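Local coordinates for putative ABC-transporter ATP-binding protein (PDB 1Z47) that probably hydrolyses ATP to drive sulfate uptake, as the nucleotide-binding subunit of an ABC-type sulfate importer, at residues Thr178-Arg181 against Arg182-Thr186. Numbering follows the deposited sequence.
Sequences TQIR and RELRT
The side chain of Arg-182 lies alongside that of Thr-178, one turn earlier in the same helix, and illustrates, atom by atom, how i to i+4 neighbours share a helix surface. Its CB rests 3.6 Å from the carbonyl oxygen of Gln-179. CG, held anti to its own carbonyl carbon (chi1 -69°), swings toward the start of the helix and comes within 3.3 Å of Thr-178 O, the same oxygen that accepts the backbone N-H of Arg-182. CD is still 4.1 Å from Thr-178 O, and the chain runs extended to NE, pointing the same way as the threonine, until NE and NH2 each lie 3.6 Å from Thr-178 CG2, with CZ between them also close. The methyl meets the guanidinium obliquely. NH2 also makes a long, weak ion pair with Asp-205 of the second subunit, while Thr-178 OG1 is hydrogen-bonded to His-204 of that subunit, so this flank of the turn faces the dimer partner. The turn opens helix 178-195, the crossover between parallel strands 166-170 and 198-203 in the P-loop NTPase fold of an ABC ATPase. Shortening Arg-182 to an alanine would probably strip the Thr-178 methyl of its packing against NE and NH2 and leave Asp-205 of the second subunit without this distant positive charge. One residue on, Glu-183 repeats the pattern: its CG sits 3.4 Å from Gln-179 O, and its side chain runs beside that of Gln-179, OE1 coming 4.0 Å from Gln-179 CG, with the carboxylate and amide planes 45° apart. Leu-184 packs on Phe-173, and its N-H gives the shortest of the four such backbone bonds that join 178-181 to 182-186, 2.8 Å to Ile-180 O. Arg-182 CB lies against one face of the Arg-185 guanidinium, toward its rim, while NH1 of that group forms a salt bridge with Glu-211.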
loop_
_atom_site.group_PDB
_atom_site.type_symbol
_atom_site.label_atom_id
_atom_site.label_comp_id
_atom_site.label_asym_id
_atom_site.label_seq_id
_atom_site.Cartn_x
_atom_site.Cartn_y
_atom_site.Cartn_z
ATOM N N THR B 178 2.899 3.037 6.650
ATOM C CA THR B 178 2.557 1.747 6.048
ATOM C C THR B 178 2.654 0.535 6.995
ATOM O O THR B 178 1.756 -0.313 7.038
ATOM C CB THR B 178 3.469 1.470 4.827
ATOM O OG1 THR B 178 3.328 2.534 3.878
ATOM C CG2 THR B 178 3.104 0.157 4.160
ATOM N N GLN B 179 3.739 0.450 7.745
ATOM C CA GLN B 179 3.930 -0.693 8.628
ATOM C C GLN B 179 2.933 -0.745 9.781
ATOM O O GLN B 179 2.424 -1.815 10.138
ATOM C CB GLN B 179 5.354 -0.683 9.176
ATOM C CG GLN B 179 5.662 -1.833 10.127
ATOM C CD GLN B 179 7.013 -1.668 10.795
ATOM O OE1 GLN B 179 7.335 -0.602 11.332
ATOM N NE2 GLN B 179 7.805 -2.722 10.777
ATOM N N ILE B 180 2.659 0.409 10.373
ATOM C CA ILE B 180 1.717 0.461 11.485
ATOM C C ILE B 180 0.294 0.232 10.966
ATOM O O ILE B 180 -0.519 -0.430 11.620
ATOM C CB ILE B 180 1.860 1.797 12.232
ATOM C CG1 ILE B 180 3.245 1.822 12.907
ATOM C CG2 ILE B 180 0.764 1.946 13.284
ATOM C CD1 ILE B 180 3.695 3.177 13.390
ATOM N N ARG B 181 0.009 0.746 9.774
ATOM C CA ARG B 181 -1.303 0.561 9.146
ATOM C C ARG B 181 -1.562 -0.949 9.012
ATOM O O ARG B 181 -2.665 -1.439 9.269
ATOM C CB ARG B 181 -1.287 1.216 7.761
ATOM C CG ARG B 181 -2.634 1.445 7.089
ATOM C CD ARG B 181 -2.407 2.277 5.811
ATOM N NE ARG B 181 -3.509 2.214 4.851
ATOM C CZ ARG B 181 -4.730 2.708 5.052
ATOM N NH1 ARG B 181 -5.026 3.319 6.196
ATOM N NH2 ARG B 181 -5.655 2.589 4.105
ATOM N N ARG B 182 -0.533 -1.687 8.610
ATOM C CA ARG B 182 -0.670 -3.124 8.439
ATOM C C ARG B 182 -0.871 -3.843 9.767
ATOM O O ARG B 182 -1.653 -4.802 9.848
ATOM C CB ARG B 182 0.545 -3.704 7.696
ATOM C CG ARG B 182 0.622 -3.278 6.229
ATOM C CD ARG B 182 1.641 -4.094 5.454
ATOM N NE ARG B 182 2.215 -3.311 4.361
ATOM C CZ ARG B 182 3.079 -3.783 3.463
ATOM N NH1 ARG B 182 3.480 -5.053 3.519
ATOM N NH2 ARG B 182 3.547 -2.981 2.507
ATOM N N GLU B 183 -0.168 -3.406 10.808
ATOM C CA GLU B 183 -0.351 -4.052 12.107
ATOM C C GLU B 183 -1.752 -3.719 12.581
ATOM O O GLU B 183 -2.432 -4.559 13.157
ATOM C CB GLU B 183 0.677 -3.566 13.140
ATOM C CG GLU B 183 2.120 -3.891 12.787
ATOM C CD GLU B 183 3.115 -3.306 13.781
ATOM O OE1 GLU B 183 4.341 -3.441 13.548
ATOM O OE2 GLU B 183 2.672 -2.714 14.797
ATOM N N LEU B 184 -2.197 -2.495 12.330
ATOM C CA LEU B 184 -3.545 -2.118 12.743
ATOM C C LEU B 184 -4.656 -2.964 12.110
ATOM O O LEU B 184 -5.579 -3.429 12.803
ATOM C CB LEU B 184 -3.799 -0.633 12.436
ATOM C CG LEU B 184 -3.276 0.344 13.493
ATOM C CD1 LEU B 184 -3.654 1.762 13.109
ATOM C CD2 LEU B 184 -3.867 -0.032 14.869
ATOM N N ARG B 185 -4.596 -3.170 10.797
ATOM C CA ARG B 185 -5.655 -3.949 10.163
ATOM C C ARG B 185 -5.683 -5.367 10.718
ATOM O O ARG B 185 -6.746 -5.949 10.835
ATOM C CB ARG B 185 -5.485 -3.990 8.645
ATOM C CG ARG B 185 -4.262 -4.719 8.185
ATOM C CD ARG B 185 -4.305 -4.939 6.672
ATOM N NE ARG B 185 -2.972 -5.071 6.092
ATOM C CZ ARG B 185 -2.005 -5.859 6.564
ATOM N NH1 ARG B 185 -2.202 -6.611 7.641
ATOM N NH2 ARG B 185 -0.824 -5.890 5.953
ATOM N N THR B 186 -4.525 -5.919 11.069
ATOM C CA THR B 186 -4.489 -7.268 11.620
ATOM C C THR B 186 -5.143 -7.263 13.003
ATOM O O THR B 186 -5.805 -8.223 13.398
ATOM C CB THR B 186 -3.032 -7.797 11.718
ATOM O OG1 THR B 186 -2.537 -8.046 10.398
ATOM C CG2 THR B 186 -2.970 -9.089 12.508
#